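Local coordinates for protein beta 1-3 glucanase (Clostridium beijerinckii NCIMB 8052, PDB 5H4E) that probably hydrolyses beta-1,3-glucan chains, as a glycoside hydrolase family 64 (GH64) beta-1,3-glucanase domain, at residues A[244-248]-A[249-253]; A[297-300]-A[301-305]. All coordinates share one frame; numbering follows the deposited sequence.

In the fold
Contacts 1 and 2 illustrate how a sheet and a helix each hold themselves together locally while packing against one another. Contact 1 is the turn end of the hairpin of strands 242-246 and 249-256, partly buried, its centre about 25 Å from the centre of the chain; contact 2 is about two and a half turns of helix 294-309, largely buried, its centre about 16 Å from that of the chain. The hairpin adds to its backbone bonds aromatic packing, a hydroxyl pair and a guanidinium-phenol bond, whereas across the helix segments all the hydrogen bonds are backbone ones. Their centres lie about 11 Å apart, and Phe244, Arg248 and Tyr251 rest on Gln302, Ala298 and Ile299.

Contact 1: residues A[244-248]-A[249-253]; sequences FTCDR and GTYSG
Phe244 and Tyr251 are partners across the strands, an antiparallel hydrogen-bonded pair, and their rings share one side of the hairpin. The ring planes lie 26° apart but are slid so far that they barely overlap; the closer meeting is an off-centre CH-pi contact in which Tyr251 CB comes 3.7 Å from Phe244 CE1. Phe244 reaches this place because its CG sits between the backbone N and the carbonyl carbon (chi1 74°), turning the ring toward the neighbouring strand. On the same side, Cys246 SG stands at the edge of the tyrosine ring, 4.0 Å from Tyr251 CE2. Arg248 bends at its third torsion and gives its NE hydrogen to Tyr251 OH at 3.2 Å, with the hydroxyl in the guanidinium plane. The other side carries Thr245 and Thr250, a non-hydrogen-bonded backbone pair whose side chains nevertheless hydrogen-bond, Thr245 OG1 to Thr250 OG1, 2.8 Å.

Behind these contacts stands the backbone: Tyr251 N binds Phe244 O at 2.9 Å. Asp247 and Arg248 form the turn, and Gly249, with a positive phi of 142° suited to glycine, lets the chain enter the second strand. Asp295 OD1 takes a hydrogen bond from Tyr251 OH and forms a salt bridge with Arg248 NH2. The aromatic side of the hairpin lies against helix 294-309, and Phe262 of strand 259-264 touches the side chains of both Phe244 and Tyr251.

Contact 2: residues A[297-300]-A[301-305]; sequences KAIK and AQVCA
Ile299 and Val303, one helical turn apart, lie side by side and point the same way, their CG2 methyls 4.2 Å from each other. In Val303, CG2 stands anti to the carbonyl carbon while CG1 is anti to the backbone N (chi1 169°); this brings CG2 back along the helix to 3.3 Å from Ile299 O. The pair therefore forms a short hydrophobic ridge. Ile299 touches Leu271 and Val303 touches Ile273, both on strand 271-273.

Gln302 takes a different course. Its CG passes 3.2 Å from Ala298 O, and a bend at chi2 (-90°) then carries the amide away from the preceding turn, where the side chain meets Phe244 and Cys246 of strand 242-246 as well as Val354 and Phe355. Such divergence is what an alpha helix provides: residues i and i+4 recur on nearly the same side, while an intervening residue serves another. The frame is the regular i to i+4 ladder within helix 294-309, in which Val303 N binds Ile299 O at 2.9 Å and Cys304 N binds Lys300 O at 2.9 Å. Gln302 N and Ala301 N continue it to Ala298 O and Lys297 O.

Lys300 points away from residues 301-305, its chain extended beyond CG. Although the residue is buried, its ammonium has hydrogen-bond partners in the carbonyl oxygens of Asp290 and Gly291 of the loop before the helix, while Lys297 NZ, on an exposed residue, bonds to Gly292 O of the same loop.

Contact 1: residues A[244-248]-A[249-253]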
# COMPACT_ATOMS: atom_id res chain seq x y z
N PHE A 244 3.90 22.67 12.89
CA PHE A 244 3.33 21.43 13.39
C PHE A 244 4.32 20.67 14.26
O PHE A 244 5.54 20.87 14.18
CB PHE A 244 2.83 20.56 12.23
CG PHE A 244 3.93 19.90 11.44
CD1 PHE A 244 4.49 20.54 10.34
CD2 PHE A 244 4.36 18.62 11.76
CE1 PHE A 244 5.49 19.91 9.60
CE2 PHE A 244 5.36 17.99 11.02
CZ PHE A 244 5.93 18.64 9.95
N THR A 245 3.78 19.80 15.10
CA THR A 245 4.59 18.98 15.97
C THR A 245 4.22 17.52 15.78
O THR A 245 3.05 17.17 15.74
CB THR A 245 4.39 19.38 17.44
OG1 THR A 245 4.67 20.77 17.60
CG2 THR A 245 5.32 18.57 18.35
N CYS A 246 5.24 16.67 15.63
CA CYS A 246 5.06 15.23 15.70
C CYS A 246 6.09 14.68 16.68
O CYS A 246 6.66 15.44 17.47
CB CYS A 246 5.21 14.58 14.32
SG CYS A 246 6.75 14.93 13.41
N ASP A 247 6.32 13.37 16.66
CA ASP A 247 7.28 12.76 17.57
C ASP A 247 8.70 13.29 17.38
O ASP A 247 9.43 13.48 18.35
CB ASP A 247 7.26 11.23 17.43
CG ASP A 247 6.11 10.58 18.17
OD1 ASP A 247 5.18 11.31 18.58
OD2 ASP A 247 6.12 9.34 18.33
N ARG A 248 9.07 13.55 16.12
CA ARG A 248 10.43 13.98 15.77
C ARG A 248 10.77 15.38 16.26
O ARG A 248 11.96 15.73 16.39
CB ARG A 248 10.63 13.92 14.26
CG ARG A 248 10.41 12.56 13.66
CD ARG A 248 10.81 12.56 12.20
NE ARG A 248 12.15 13.09 11.99
CZ ARG A 248 13.26 12.36 11.98
NH1 ARG A 248 13.18 11.05 12.17
NH2 ARG A 248 14.44 12.93 11.77
N GLY A 249 9.75 16.19 16.51
CA GLY A 249 9.94 17.54 17.00
C GLY A 249 8.95 18.50 16.38
O GLY A 249 7.98 18.08 15.76
N THR A 250 9.21 19.80 16.54
CA THR A 250 8.34 20.81 15.95
C THR A 250 8.99 21.47 14.74
O THR A 250 10.11 22.00 14.82
CB THR A 250 7.96 21.90 16.98
OG1 THR A 250 7.33 21.29 18.11
CG2 THR A 250 6.99 22.91 16.35
N TYR A 251 8.28 21.42 13.62
CA TYR A 251 8.75 21.98 12.37
C TYR A 251 7.93 23.21 12.00
O TYR A 251 6.73 23.24 12.22
CB TYR A 251 8.66 20.95 11.25
CG TYR A 251 9.48 19.70 11.48
CD1 TYR A 251 10.79 19.61 11.02
CD2 TYR A 251 8.94 18.60 12.14
CE1 TYR A 251 11.55 18.46 11.22
CE2 TYR A 251 9.69 17.44 12.35
CZ TYR A 251 10.99 17.38 11.89
OH TYR A 251 11.73 16.24 12.08
N SER A 252 8.58 24.22 11.42
CA SER A 252 7.86 25.39 10.96
C SER A 252 8.29 25.75 9.55
O SER A 252 9.48 25.81 9.26
CB SER A 252 8.08 26.56 11.92
OG SER A 252 7.15 27.61 11.66
N GLY A 253 7.34 26.00 8.67
CA GLY A 253 7.69 26.20 7.28
C GLY A 253 7.01 27.38 6.63
O GLY A 253 6.01 27.89 7.14

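Contact 2: residues A[297-300]-A[301-305]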
# COMPACT_ATOMS: atom_id res chain seq x y z
N LYS A 297 12.19 13.94 4.88
CA LYS A 297 11.31 12.80 4.61
C LYS A 297 10.04 12.87 5.46
O LYS A 297 8.92 12.77 4.94
CB LYS A 297 12.07 11.49 4.85
CG LYS A 297 13.00 11.10 3.69
CD LYS A 297 13.75 9.79 3.98
CE LYS A 297 14.31 9.14 2.71
NZ LYS A 297 15.48 9.85 2.08
N ALA A 298 10.21 13.07 6.76
CA ALA A 298 9.07 13.17 7.67
C ALA A 298 8.18 14.38 7.37
O ALA A 298 6.95 14.28 7.47
CB ALA A 298 9.55 13.24 9.09
N ILE A 299 8.80 15.50 7.03
CA ILE A 299 8.05 16.70 6.63
C ILE A 299 7.25 16.44 5.36
O ILE A 299 6.07 16.80 5.27
CB ILE A 299 8.98 17.90 6.38
CG1 ILE A 299 9.48 18.47 7.71
CG2 ILE A 299 8.27 18.97 5.54
CD1 ILE A 299 10.70 19.35 7.56
N LYS A 300 7.88 15.82 4.36
CA LYS A 300 7.19 15.49 3.11
C LYS A 300 6.00 14.55 3.35
O LYS A 300 4.96 14.69 2.71
CB LYS A 300 8.18 14.87 2.10
CG LYS A 300 9.18 15.88 1.55
CD LYS A 300 10.26 15.24 0.69
CE LYS A 300 11.36 16.25 0.40
NZ LYS A 300 12.30 15.78 -0.66
N ALA A 301 6.17 13.62 4.28
CA ALA A 301 5.10 12.67 4.61
C ALA A 301 3.89 13.42 5.21
O ALA A 301 2.74 13.17 4.84
CB ALA A 301 5.61 11.62 5.59
N GLN A 302 4.18 14.32 6.13
CA GLN A 302 3.12 15.08 6.78
C GLN A 302 2.40 15.98 5.79
O GLN A 302 1.17 16.07 5.81
CB GLN A 302 3.69 15.89 7.92
CG GLN A 302 4.21 15.04 9.04
CD GLN A 302 3.14 14.75 10.07
OE1 GLN A 302 2.01 15.24 9.97
NE2 GLN A 302 3.50 13.98 11.10
N VAL A 303 3.16 16.65 4.93
CA VAL A 303 2.57 17.59 3.98
C VAL A 303 1.73 16.83 2.94
O VAL A 303 0.60 17.21 2.63
CB VAL A 303 3.67 18.45 3.30
CG1 VAL A 303 3.11 19.22 2.13
CG2 VAL A 303 4.29 19.41 4.34
N CYS A 304 2.27 15.73 2.43
CA CYS A 304 1.50 14.93 1.48
C CYS A 304 0.18 14.45 2.10
O CYS A 304 -0.90 14.58 1.50
CB CYS A 304 2.33 13.74 1.00
SG CYS A 304 1.48 12.73 -0.23
N ALA A 305 0.27 13.88 3.29
CA ALA A 305 -0.92 13.38 3.98
C ALA A 305 -1.91 14.51 4.23
O ALA A 305 -3.12 14.33 4.10
CB ALA A 305 -0.54 12.71 5.30